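Local coordinates for protein oxidoreductase, iron/ascorbate family (Shewanella oneidensis, PDB 3ON7) that probably uses iron, oxygen and 2-oxoglutarate to oxidise L-arginine, and may also convert 2-oxoglutarate into ethylene, at residues 192-195 with 199-202. Sequence-based numbering, arbitrary orientation.
Sequences QVKA and SWLD
Trp200 lies between Lys194 and Gln192 on one face of the antiparallel hairpin formed by 192-195 and 199-202. Its CB meets Gln192 OE1 at 3.6 Å, with CG and CD2 also beside that oxygen; farther out CE3 and CZ3 pack on the backbone at Val193 C and Lys194 N. CE2, CZ2 and, at the tip, CH2 meet Lys194 CE, which sits over a face of the six-membered ring, 3.7 Å from its centroid, in a CH-pi contact. Lysine suits this place because its flexible chain, bent at chi2, chi3 and chi4 (each near 60°), brings its CE methylene over the indole, with NZ near CZ2 and CH2. Arg232 adds a cation-pi contact to the same ring. Replacing Trp200 by an alanine would probably leave Lys194 CE without the ring face it rests on and Arg232 without its aromatic partner.

Glutamine suits position 192 because its amide both donates and accepts: Gln192 NE2 gives Asp202 OD1 a nearly straight bond (2.9 Å, 171°), entering from above the carboxylate plane, while OE1 accepts from Arg232. Elsewhere Leu201 CD1 touches Ala195 CB at 3.8 Å, a short side chain that also meets Ser199 O. Val193 and Leu201 form the hydrogen-bonded pair, Leu201 N reaching Val193 O at 2.7 Å and Val193 N returning to Leu201 O at 2.8 Å; an Ala195 N to Ser199 O hydrogen bond closes the end. This is a classic beta hairpin, here at the margin of the minor sheet of the double-stranded beta-helix fold of 2-oxoglutarate-dependent oxygenases.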
ATOM      1  N   GLN B 192      12.854 -19.448  22.317  1.00 21.14           N
ATOM      2  CA  GLN B 192      12.603 -20.868  22.136  1.00 21.84           C
ATOM      3  C   GLN B 192      12.206 -21.225  20.704  1.00 22.50           C
ATOM      4  O   GLN B 192      11.684 -20.388  19.954  1.00 23.13           O
ATOM      5  CB  GLN B 192      11.495 -21.318  23.058  1.00 22.41           C
ATOM      6  CG  GLN B 192      11.796 -21.144  24.507  1.00 24.16           C
ATOM      7  CD  GLN B 192      10.708 -21.729  25.361  1.00 26.51           C
ATOM      8  OE1 GLN B 192       9.521 -21.581  25.050  1.00 21.65           O
ATOM      9  NE2 GLN B 192      11.098 -22.405  26.449  1.00 23.06           N
ATOM     10  N   VAL B 193      12.434 -22.489  20.361  1.00 22.47           N
ATOM     11  CA  VAL B 193      12.215 -23.026  19.024  1.00 22.74           C
ATOM     12  C   VAL B 193      11.408 -24.292  19.140  1.00 22.18           C
ATOM     13  O   VAL B 193      11.676 -25.117  19.981  1.00 23.09           O
ATOM     14  CB  VAL B 193      13.561 -23.375  18.360  1.00 22.99           C
ATOM     15  CG1 VAL B 193      13.342 -24.150  17.062  1.00 28.05           C
ATOM     16  CG2 VAL B 193      14.381 -22.116  18.142  1.00 21.30           C
ATOM     17  N   LYS B 194      10.420 -24.439  18.281  1.00 24.61           N
ATOM     18  CA  LYS B 194       9.536 -25.589  18.281  1.00 26.09           C
ATOM     19  C   LYS B 194      10.223 -26.834  17.680  1.00 27.64           C
ATOM     20  O   LYS B 194      10.617 -26.846  16.524  1.00 27.76           O
ATOM     21  CB  LYS B 194       8.261 -25.224  17.516  1.00 25.37           C
ATOM     22  CG  LYS B 194       7.245 -26.352  17.285  1.00 30.29           C
ATOM     23  CD  LYS B 194       6.720 -26.952  18.565  1.00 30.11           C
ATOM     24  CE  LYS B 194       5.887 -25.944  19.386  1.00 34.83           C
ATOM     25  NZ  LYS B 194       4.646 -25.446  18.708  1.00 33.43           N
ATOM     26  N   ALA B 195      10.366 -27.864  18.499  1.00 27.75           N
ATOM     27  CA  ALA B 195      10.909 -29.134  18.085  1.00 30.60           C
ATOM     28  C   ALA B 195       9.850 -29.961  17.371  1.00 34.02           C
ATOM     29  O   ALA B 195       8.657 -29.636  17.398  1.00 34.27           O
ATOM     30  CB  ALA B 195      11.417 -29.901  19.295  1.00 30.11           C
ATOM     31  N   SER B 199       7.347 -30.118  21.619  1.00 34.40           N
ATOM     32  CA  SER B 199       7.938 -29.372  22.749  1.00 33.11           C
ATOM     33  C   SER B 199       8.712 -28.132  22.279  1.00 31.17           C
ATOM     34  O   SER B 199       8.947 -27.942  21.075  1.00 28.53           O
ATOM     35  CB  SER B 199       8.858 -30.278  23.578  1.00 34.13           C
ATOM     36  OG  SER B 199       9.970 -30.721  22.828  1.00 30.34           O
ATOM     37  N   TRP B 200       9.099 -27.299  23.243  1.00 30.75           N
ATOM     38  CA  TRP B 200       9.904 -26.101  23.003  1.00 29.73           C
ATOM     39  C   TRP B 200      11.371 -26.291  23.417  1.00 30.32           C
ATOM     40  O   TRP B 200      11.654 -26.740  24.525  1.00 31.69           O
ATOM     41  CB  TRP B 200       9.319 -24.913  23.768  1.00 30.05           C
ATOM     42  CG  TRP B 200       8.021 -24.442  23.205  1.00 29.09           C
ATOM     43  CD1 TRP B 200       6.786 -24.687  23.691  1.00 27.73           C
ATOM     44  CD2 TRP B 200       7.843 -23.640  22.039  1.00 25.44           C
ATOM     45  NE1 TRP B 200       5.838 -24.094  22.899  1.00 25.05           N
ATOM     46  CE2 TRP B 200       6.465 -23.442  21.878  1.00 27.28           C
ATOM     47  CE3 TRP B 200       8.720 -23.076  21.108  1.00 26.68           C
ATOM     48  CZ2 TRP B 200       5.938 -22.709  20.815  1.00 31.54           C
ATOM     49  CZ3 TRP B 200       8.202 -22.332  20.070  1.00 22.27           C
ATOM     50  CH2 TRP B 200       6.828 -22.156  19.925  1.00 25.13           C
ATOM     51  N   LEU B 201      12.290 -25.941  22.523  1.00 29.01           N
ATOM     52  CA  LEU B 201      13.712 -25.970  22.816  1.00 30.86           C
ATOM     53  C   LEU B 201      14.210 -24.582  23.205  1.00 29.33           C
ATOM     54  O   LEU B 201      13.910 -23.612  22.518  1.00 28.07           O
ATOM     55  CB  LEU B 201      14.507 -26.451  21.596  1.00 32.07           C
ATOM     56  CG  LEU B 201      14.197 -27.859  21.065  1.00 39.00           C
ATOM     57  CD1 LEU B 201      14.752 -28.049  19.658  1.00 40.10           C
ATOM     58  CD2 LEU B 201      14.750 -28.913  22.022  1.00 43.31           C
ATOM     59  N   ASP B 202      14.978 -24.502  24.292  1.00 28.57           N
ATOM     60  CA  ASP B 202      15.635 -23.274  24.720  1.00 29.52           C
ATOM     61  C   ASP B 202      16.896 -23.011  23.892  1.00 28.77           C
ATOM     62  O   ASP B 202      17.649 -23.924  23.569  1.00 26.98           O
ATOM     63  CB  ASP B 202      15.991 -23.343  26.210  1.00 30.57           C
ATOM     64  CG  ASP B 202      14.753 -23.324  27.120  1.00 35.77           C
ATOM     65  OD1 ASP B 202      13.910 -22.393  27.003  1.00 40.05           O
ATOM     66  OD2 ASP B 202      14.625 -24.238  27.960  1.00 38.78           O
TER